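Local coordinates for PaxB (Photorhabdus luminescens, PDB 6EK4), which probably acts as one component of a two-component alpha-helical pore-forming toxin that assembles with its partner to perforate target-cell membranes, at residues A[70-75]-A[334-339]; A[79-84]-A[327-332]. One frame throughout, in Å; residues are numbered along the deposited sequence.

Contact 1. Residues A[70-75]-A[334-339]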
ATOM      1  N   THR A  70     -31.330   5.045 -18.545  1.00 76.39           N
ATOM      2  CA  THR A  70     -32.791   5.082 -18.458  1.00 77.32           C
ATOM      3  C   THR A  70     -33.349   6.447 -18.863  1.00 77.21           C
ATOM      4  O   THR A  70     -34.313   6.524 -19.622  1.00 77.29           O
ATOM      5  CB  THR A  70     -33.285   4.751 -17.033  1.00 77.63           C
ATOM      6  OG1 THR A  70     -32.795   3.463 -16.639  1.00 78.62           O
ATOM      7  CG2 THR A  70     -34.812   4.752 -16.969  1.00 77.88           C
ATOM      8  N   VAL A  71     -32.731   7.513 -18.362  1.00 77.31           N
ATOM      9  CA  VAL A  71     -33.193   8.879 -18.622  1.00 77.81           C
ATOM     10  C   VAL A  71     -33.041   9.260 -20.099  1.00 78.89           C
ATOM     11  O   VAL A  71     -33.983   9.766 -20.712  1.00 79.74           O
ATOM     12  CB  VAL A  71     -32.447   9.902 -17.729  1.00 77.35           C
ATOM     13  CG1 VAL A  71     -32.767  11.332 -18.141  1.00 76.86           C
ATOM     14  CG2 VAL A  71     -32.801   9.689 -16.262  1.00 77.19           C
ATOM     15  N   LEU A  72     -31.860   9.013 -20.663  1.00 80.00           N
ATOM     16  CA  LEU A  72     -31.584   9.349 -22.067  1.00 81.34           C
ATOM     17  C   LEU A  72     -32.390   8.508 -23.059  1.00 82.90           C
ATOM     18  O   LEU A  72     -32.717   8.984 -24.144  1.00 84.20           O
ATOM     19  CB  LEU A  72     -30.085   9.221 -22.377  1.00 81.79           C
ATOM     20  CG  LEU A  72     -29.222  10.473 -22.181  1.00 81.70           C
ATOM     21  CD1 LEU A  72     -29.562  11.214 -20.896  1.00 81.36           C
ATOM     22  CD2 LEU A  72     -27.748  10.093 -22.209  1.00 82.25           C
ATOM     23  N   ARG A  73     -32.709   7.270 -22.688  1.00 84.68           N
ATOM     24  CA  ARG A  73     -33.470   6.369 -23.563  1.00 86.35           C
ATOM     25  C   ARG A  73     -34.955   6.735 -23.688  1.00 86.64           C
ATOM     26  O   ARG A  73     -35.635   6.237 -24.584  1.00 87.83           O
ATOM     27  CB  ARG A  73     -33.337   4.918 -23.089  1.00 87.54           C
ATOM     28  CG  ARG A  73     -31.977   4.297 -23.382  1.00 88.48           C
ATOM     29  CD  ARG A  73     -31.845   2.853 -22.904  1.00 89.85           C
ATOM     30  NE  ARG A  73     -32.371   2.610 -21.556  1.00 90.40           N
ATOM     31  CZ  ARG A  73     -31.948   1.652 -20.725  1.00 91.43           C
ATOM     32  NH1 ARG A  73     -32.510   1.533 -19.527  1.00 91.34           N
ATOM     33  NH2 ARG A  73     -30.971   0.812 -21.068  1.00 91.85           N
ATOM     34  N   GLN A  74     -35.454   7.591 -22.798  1.00 86.41           N
ATOM     35  CA  GLN A  74     -36.853   8.027 -22.849  1.00 87.51           C
ATOM     36  C   GLN A  74     -37.130   9.057 -23.951  1.00 88.68           C
ATOM     37  O   GLN A  74     -38.275   9.209 -24.379  1.00 89.60           O
ATOM     38  CB  GLN A  74     -37.295   8.589 -21.494  1.00 86.99           C
ATOM     39  CG  GLN A  74     -37.379   7.540 -20.397  1.00 87.95           C
ATOM     40  CD  GLN A  74     -38.137   8.018 -19.171  1.00 88.72           C
ATOM     41  OE1 GLN A  74     -37.613   7.995 -18.057  1.00 88.61           O
ATOM     42  NE2 GLN A  74     -39.378   8.452 -19.370  1.00 89.58           N
ATOM     43  N   LEU A  75     -36.091   9.755 -24.409  1.00 89.09           N
ATOM     44  CA  LEU A  75     -36.254  10.822 -25.408  1.00 89.39           C
ATOM     45  C   LEU A  75     -36.486  10.326 -26.849  1.00 91.00           C
ATOM     46  O   LEU A  75     -37.469  10.726 -27.474  1.00 90.56           O
ATOM     47  CB  LEU A  75     -35.078  11.814 -25.352  1.00 88.59           C
ATOM     48  CG  LEU A  75     -35.255  12.991 -24.387  1.00 87.61           C
ATOM     49  CD1 LEU A  75     -35.497  12.509 -22.964  1.00 87.24           C
ATOM     50  CD2 LEU A  75     -34.046  13.911 -24.445  1.00 87.68           C
ATOM     51  N   HIS A 334     -27.393   9.788 -29.006  1.00 89.63           N
ATOM     52  CA  HIS A 334     -26.789   8.508 -29.397  1.00 91.13           C
ATOM     53  C   HIS A 334     -25.288   8.446 -29.105  1.00 90.01           C
ATOM     54  O   HIS A 334     -24.757   7.373 -28.819  1.00 89.89           O
ATOM     55  CB  HIS A 334     -27.065   8.196 -30.873  1.00 93.69           C
ATOM     56  CG  HIS A 334     -28.415   7.592 -31.115  1.00 95.77           C
ATOM     57  ND1 HIS A 334     -29.562   8.349 -31.220  1.00 95.97           N
ATOM     58  CD2 HIS A 334     -28.801   6.303 -31.261  1.00 97.27           C
ATOM     59  CE1 HIS A 334     -30.597   7.553 -31.424  1.00 96.38           C
ATOM     60  NE2 HIS A 334     -30.162   6.306 -31.453  1.00 97.47           N
ATOM     61  N   LYS A 335     -24.612   9.591 -29.177  1.00 88.59           N
ATOM     62  CA  LYS A 335     -23.191   9.667 -28.830  1.00 87.50           C
ATOM     63  C   LYS A 335     -23.020   9.524 -27.316  1.00 84.53           C
ATOM     64  O   LYS A 335     -22.124   8.819 -26.849  1.00 83.56           O
ATOM     65  CB  LYS A 335     -22.581  10.986 -29.313  1.00 88.75           C
ATOM     66  CG  LYS A 335     -21.076  10.932 -29.512  1.00 90.72           C
ATOM     67  CD  LYS A 335     -20.481  12.322 -29.677  1.00 91.89           C
ATOM     68  CE  LYS A 335     -18.969  12.262 -29.820  1.00 93.42           C
ATOM     69  NZ  LYS A 335     -18.346  13.610 -29.740  1.00 94.15           N
ATOM     70  N   GLN A 336     -23.890  10.197 -26.563  1.00 81.80           N
ATOM     71  CA  GLN A 336     -23.915  10.082 -25.104  1.00 79.23           C
ATOM     72  C   GLN A 336     -24.312   8.679 -24.647  1.00 78.73           C
ATOM     73  O   GLN A 336     -23.802   8.187 -23.643  1.00 78.44           O
ATOM     74  CB  GLN A 336     -24.875  11.109 -24.494  1.00 77.46           C
ATOM     75  CG  GLN A 336     -24.338  12.531 -24.481  1.00 77.00           C
ATOM     76  CD  GLN A 336     -25.264  13.506 -23.775  1.00 75.76           C
ATOM     77  OE1 GLN A 336     -26.221  13.109 -23.110  1.00 74.39           O
ATOM     78  NE2 GLN A 336     -24.979  14.795 -23.915  1.00 76.04           N
ATOM     79  N   LEU A 337     -25.225   8.046 -25.377  1.00 79.22           N
ATOM     80  CA  LEU A 337     -25.651   6.683 -25.058  1.00 79.23           C
ATOM     81  C   LEU A 337     -24.549   5.663 -25.339  1.00 80.44           C
ATOM     82  O   LEU A 337     -24.313   4.770 -24.525  1.00 80.92           O
ATOM     83  CB  LEU A 337     -26.927   6.313 -25.821  1.00 79.68           C
ATOM     84  CG  LEU A 337     -28.235   6.853 -25.230  1.00 78.70           C
ATOM     85  CD1 LEU A 337     -29.387   6.631 -26.198  1.00 79.30           C
ATOM     86  CD2 LEU A 337     -28.538   6.219 -23.878  1.00 77.84           C
ATOM     87  N   ASP A 338     -23.878   5.798 -26.482  1.00 81.82           N
ATOM     88  CA  ASP A 338     -22.742   4.929 -26.826  1.00 83.15           C
ATOM     89  C   ASP A 338     -21.633   5.003 -25.776  1.00 81.81           C
ATOM     90  O   ASP A 338     -20.969   4.003 -25.498  1.00 82.23           O
ATOM     91  CB  ASP A 338     -22.167   5.293 -28.203  1.00 85.45           C
ATOM     92  CG  ASP A 338     -23.037   4.813 -29.354  1.00 87.61           C
ATOM     93  OD1 ASP A 338     -24.144   4.285 -29.108  1.00 88.84           O
ATOM     94  OD2 ASP A 338     -22.608   4.968 -30.518  1.00 89.76           O
ATOM     95  N   PHE A 339     -21.437   6.189 -25.205  1.00 79.96           N
ATOM     96  CA  PHE A 339     -20.475   6.382 -24.123  1.00 78.41           C
ATOM     97  C   PHE A 339     -20.886   5.611 -22.871  1.00 77.48           C
ATOM     98  O   PHE A 339     -20.043   5.008 -22.206  1.00 77.75           O
ATOM     99  CB  PHE A 339     -20.335   7.871 -23.799  1.00 77.69           C
ATOM    100  CG  PHE A 339     -19.405   8.160 -22.656  1.00 77.11           C
ATOM    101  CD1 PHE A 339     -18.033   8.134 -22.842  1.00 77.73           C
ATOM    102  CD2 PHE A 339     -19.902   8.459 -21.393  1.00 76.43           C
ATOM    103  CE1 PHE A 339     -17.172   8.398 -21.792  1.00 77.67           C
ATOM    104  CE2 PHE A 339     -19.046   8.727 -20.339  1.00 76.09           C
ATOM    105  CZ  PHE A 339     -17.678   8.695 -20.539  1.00 76.73           C
TER
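Leu72 meets Leu337 and Gln336 across the gap between the end of helix 42-73 and helix 326-348, which run roughly antiparallel here. Its CB lies 3.7 Å from CD2 of Leu337, while its own CD2 turns to the glutamine, 3.5 Å from OE1 and 3.8 Å from CB of Gln336. The Leu72 and Gln336 side chains cross at about a right angle, and this one methyl of the leucine touches both CB and OE1 of the glutamine. Leu337 extends from a CG held beside the backbone N (chi1 -80°), and the same CD2 that touches Leu72 also reaches CG of Arg73 at 4.0 Å. Only the aliphatic base of the arginine is used, which suits an exposed position.

This is plain helix-helix packing in the elongated helical bundle of this toxin family, joining the C-terminal end of helix 42-73 to helix 326-348. The nearest pair of CA atoms, those of Leu72 and Leu337, is 7.2 Å apart, short enough for branched aliphatic side chains to bridge directly.

Gln336 is buried, and its amide needs polar company: NE2 makes weak hydrogen bonds to Phe312 O and Gln315 OE1 on helix 247-321. Leu72 also touches Leu340, about one turn beyond Leu337 on helix 326-348, while Val71 and Leu75 pack against helix 101-141.

Contact 2. Residues A[79-84]-A[327-332]; sequences DYFLTL and QDLTKI
Phe81 reaches across from the start of helix 80-90 and brings its ring against two successive residues of helix 326-348, Leu329 and Thr330. Both partners approach the ring obliquely. The tip of the ring belongs to the leucine: CZ of Phe81 is 4.0 Å from CD2 of Leu329, and CE1 of Phe81 is 4.1 Å from the same methyl. These two side chains cross at about a right angle, with a single leucine branch doing the touching. Leu329 comes to the ring because its CG stands opposite the backbone N (chi1 179°), which brings CG and its CD2 branch up to the Phe81 ring.

Thr330 meets the ring nearer its base. Its OG1 lies 3.2 Å from CD1 of Phe81 and 3.4 Å from CE1 of Phe81, the two side chains sliding past each other in opposite directions. A hydroxyl beside an aromatic ring is consistent with this setting, since OG1 also has a weak hydrogen bond to Gln326 O, one turn earlier on its own helix. The nearest CA atoms across the contact, those of Phe81 and Gln327, are 7.4 Å apart. Phenylalanine suits its site because its flat ring is long enough to touch Leu329 at CZ and Thr330 at CD1 and CE1 together.

The turn that presents Phe81 is tied at Asp79 O, which accepts both Thr83 N and Thr83 OG1. The hydroxyl bond is 2.9 Å from Thr83 OG1 to Asp79 O, with the donor well above the carbonyl plane.

Phe81 also touches Ile333 farther along helix 326-348. Leu329 is buried between this ring, Leu115 of helix 101-141, and Leu316 and Thr319 of helix 247-321, while Tyr80 packs on helix 101-141 and hydrogen-bonds to Asp118.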
ATOM      1  N   ASP A  79     -42.664  11.220 -30.104  1.00100.04           N
ATOM      2  CA  ASP A  79     -43.226  11.469 -31.435  1.00100.95           C
ATOM      3  C   ASP A  79     -42.620  12.683 -32.141  1.00101.10           C
ATOM      4  O   ASP A  79     -42.503  12.690 -33.369  1.00102.56           O
ATOM      5  CB  ASP A  79     -44.751  11.642 -31.354  1.00100.55           C
ATOM      6  CG  ASP A  79     -45.485  10.326 -31.130  1.00101.61           C
ATOM      7  OD1 ASP A  79     -44.829   9.301 -30.845  1.00101.54           O
ATOM      8  OD2 ASP A  79     -46.730  10.322 -31.242  1.00102.31           O
ATOM      9  N   TYR A  80     -42.240  13.704 -31.375  1.00100.19           N
ATOM     10  CA  TYR A  80     -41.792  14.973 -31.963  1.00100.18           C
ATOM     11  C   TYR A  80     -40.489  14.889 -32.768  1.00100.94           C
ATOM     12  O   TYR A  80     -40.269  15.713 -33.653  1.00101.46           O
ATOM     13  CB  TYR A  80     -41.704  16.094 -30.909  1.00 99.37           C
ATOM     14  CG  TYR A  80     -40.924  15.761 -29.651  1.00 98.86           C
ATOM     15  CD1 TYR A  80     -39.534  15.686 -29.665  1.00 98.78           C
ATOM     16  CD2 TYR A  80     -41.580  15.547 -28.441  1.00 98.65           C
ATOM     17  CE1 TYR A  80     -38.821  15.393 -28.515  1.00 98.83           C
ATOM     18  CE2 TYR A  80     -40.875  15.253 -27.286  1.00 98.63           C
ATOM     19  CZ  TYR A  80     -39.496  15.176 -27.327  1.00 98.87           C
ATOM     20  OH  TYR A  80     -38.791  14.883 -26.181  1.00 98.55           O
ATOM     21  N   PHE A  81     -39.641  13.903 -32.483  1.00101.34           N
ATOM     22  CA  PHE A  81     -38.388  13.735 -33.233  1.00102.15           C
ATOM     23  C   PHE A  81     -38.620  13.490 -34.725  1.00104.10           C
ATOM     24  O   PHE A  81     -37.933  14.073 -35.566  1.00104.23           O
ATOM     25  CB  PHE A  81     -37.541  12.598 -32.647  1.00101.82           C
ATOM     26  CG  PHE A  81     -36.656  13.029 -31.513  1.00100.61           C
ATOM     27  CD1 PHE A  81     -35.492  13.741 -31.762  1.00100.68           C
ATOM     28  CD2 PHE A  81     -36.984  12.725 -30.198  1.00 99.43           C
ATOM     29  CE1 PHE A  81     -34.669  14.142 -30.724  1.00100.43           C
ATOM     30  CE2 PHE A  81     -36.164  13.124 -29.155  1.00 98.94           C
ATOM     31  CZ  PHE A  81     -35.006  13.834 -29.419  1.00 99.47           C
ATOM     32  N   LEU A  82     -39.590  12.637 -35.045  1.00106.14           N
ATOM     33  CA  LEU A  82     -39.885  12.287 -36.436  1.00108.57           C
ATOM     34  C   LEU A  82     -40.806  13.325 -37.080  1.00108.64           C
ATOM     35  O   LEU A  82     -40.569  13.750 -38.212  1.00109.10           O
ATOM     36  CB  LEU A  82     -40.522  10.892 -36.517  1.00110.32           C
ATOM     37  CG  LEU A  82     -40.173  10.036 -37.742  1.00112.88           C
ATOM     38  CD1 LEU A  82     -40.931   8.717 -37.691  1.00113.79           C
ATOM     39  CD2 LEU A  82     -40.453  10.758 -39.054  1.00113.62           C
ATOM     40  N   THR A  83     -41.848  13.732 -36.359  1.00107.81           N
ATOM     41  CA  THR A  83     -42.862  14.634 -36.915  1.00108.34           C
ATOM     42  C   THR A  83     -42.372  16.071 -37.132  1.00107.36           C
ATOM     43  O   THR A  83     -42.948  16.795 -37.943  1.00107.95           O
ATOM     44  CB  THR A  83     -44.138  14.656 -36.050  1.00107.99           C
ATOM     45  OG1 THR A  83     -43.790  14.897 -34.682  1.00107.53           O
ATOM     46  CG2 THR A  83     -44.878  13.330 -36.153  1.00108.79           C
ATOM     47  N   LEU A  84     -41.325  16.486 -36.419  1.00106.07           N
ATOM     48  CA  LEU A  84     -40.729  17.811 -36.640  1.00106.11           C
ATOM     49  C   LEU A  84     -39.989  17.873 -37.976  1.00108.63           C
ATOM     50  O   LEU A  84     -40.037  18.894 -38.664  1.00109.90           O
ATOM     51  CB  LEU A  84     -39.788  18.209 -35.496  1.00105.15           C
ATOM     52  CG  LEU A  84     -40.443  18.751 -34.221  1.00104.02           C
ATOM     53  CD1 LEU A  84     -39.413  18.869 -33.105  1.00103.60           C
ATOM     54  CD2 LEU A  84     -41.116  20.092 -34.470  1.00103.86           C
ATOM     55  N   GLN A 327     -32.591  17.083 -35.364  1.00108.07           N
ATOM     56  CA  GLN A 327     -31.804  15.933 -35.813  1.00108.80           C
ATOM     57  C   GLN A 327     -30.373  15.945 -35.269  1.00107.11           C
ATOM     58  O   GLN A 327     -29.719  14.901 -35.218  1.00107.07           O
ATOM     59  CB  GLN A 327     -31.790  15.869 -37.343  1.00111.98           C
ATOM     60  CG  GLN A 327     -31.388  14.513 -37.904  1.00114.15           C
ATOM     61  CD  GLN A 327     -31.782  14.335 -39.362  1.00116.97           C
ATOM     62  OE1 GLN A 327     -32.837  14.801 -39.798  1.00116.83           O
ATOM     63  NE2 GLN A 327     -30.935  13.648 -40.121  1.00119.11           N
ATOM     64  N   ASP A 328     -29.890  17.121 -34.875  1.00105.09           N
ATOM     65  CA  ASP A 328     -28.589  17.244 -34.215  1.00103.83           C
ATOM     66  C   ASP A 328     -28.656  16.627 -32.818  1.00100.29           C
ATOM     67  O   ASP A 328     -27.761  15.883 -32.420  1.00100.28           O
ATOM     68  CB  ASP A 328     -28.171  18.714 -34.123  1.00105.31           C
ATOM     69  CG  ASP A 328     -26.711  18.889 -33.739  1.00107.23           C
ATOM     70  OD1 ASP A 328     -26.434  19.658 -32.794  1.00107.66           O
ATOM     71  OD2 ASP A 328     -25.842  18.261 -34.381  1.00109.17           O
ATOM     72  N   LEU A 329     -29.728  16.940 -32.091  1.00 96.82           N
ATOM     73  CA  LEU A 329     -29.980  16.382 -30.760  1.00 93.64           C
ATOM     74  C   LEU A 329     -30.011  14.852 -30.763  1.00 92.95           C
ATOM     75  O   LEU A 329     -29.545  14.218 -29.817  1.00 92.17           O
ATOM     76  CB  LEU A 329     -31.304  16.927 -30.209  1.00 92.36           C
ATOM     77  CG  LEU A 329     -31.769  16.446 -28.831  1.00 91.31           C
ATOM     78  CD1 LEU A 329     -30.702  16.685 -27.774  1.00 91.18           C
ATOM     79  CD2 LEU A 329     -33.068  17.139 -28.447  1.00 90.36           C
ATOM     80  N   THR A 330     -30.565  14.268 -31.825  1.00 92.95           N
ATOM     81  CA  THR A 330     -30.604  12.811 -31.985  1.00 92.55           C
ATOM     82  C   THR A 330     -29.195  12.213 -32.038  1.00 93.30           C
ATOM     83  O   THR A 330     -28.970  11.106 -31.543  1.00 93.43           O
ATOM     84  CB  THR A 330     -31.387  12.406 -33.255  1.00 92.93           C
ATOM     85  OG1 THR A 330     -32.720  12.926 -33.183  1.00 91.91           O
ATOM     86  CG2 THR A 330     -31.452  10.888 -33.405  1.00 93.38           C
ATOM     87  N   LYS A 331     -28.254  12.943 -32.633  1.00 94.13           N
ATOM     88  CA  LYS A 331     -26.856  12.512 -32.680  1.00 95.21           C
ATOM     89  C   LYS A 331     -26.190  12.646 -31.308  1.00 93.25           C
ATOM     90  O   LYS A 331     -25.423  11.772 -30.901  1.00 92.24           O
ATOM     91  CB  LYS A 331     -26.069  13.324 -33.715  1.00 97.69           C
ATOM     92  CG  LYS A 331     -24.771  12.662 -34.163  1.00100.22           C
ATOM     93  CD  LYS A 331     -23.656  13.672 -34.387  1.00101.78           C
ATOM     94  CE  LYS A 331     -23.014  14.089 -33.072  1.00101.35           C
ATOM     95  NZ  LYS A 331     -22.024  15.187 -33.252  1.00102.68           N
ATOM     96  N   ILE A 332     -26.487  13.740 -30.607  1.00 91.68           N
ATOM     97  CA  ILE A 332     -25.915  14.002 -29.282  1.00 89.93           C
ATOM     98  C   ILE A 332     -26.346  12.931 -28.280  1.00 88.33           C
ATOM     99  O   ILE A 332     -25.538  12.471 -27.475  1.00 87.92           O
ATOM    100  CB  ILE A 332     -26.320  15.396 -28.739  1.00 89.22           C
ATOM    101  CG1 ILE A 332     -25.836  16.520 -29.668  1.00 90.28           C
ATOM    102  CG2 ILE A 332     -25.777  15.613 -27.330  1.00 88.45           C
ATOM    103  CD1 ILE A 332     -24.345  16.524 -29.941  1.00 91.89           C
TER

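Overall arrangement
Both contacts lie on helix 326-348, which receives helix 42-73 in contact 1 and, beyond the short connection, helix 80-90 in contact 2. Contact 2 is nested inside the loop that contact 1 closes: 79-84 follows 70-75, and 327-332 precedes 334-339. Their centres are about 13 Å apart, and they meet where Leu75 O packs against Phe81 CE2, at 3.2 Å. Each is partly buried, with one flank facing the bundle's interior near helix 247-321 and the other nearer the surface. Chemistry differs at that outer flank: contact 1 uses one methylene of an exposed arginine, contact 2 a threonine hydroxyl. Aliphatic packing dominates contact 1, whereas one aromatic ring carries contact 2, farther from the chain's centre.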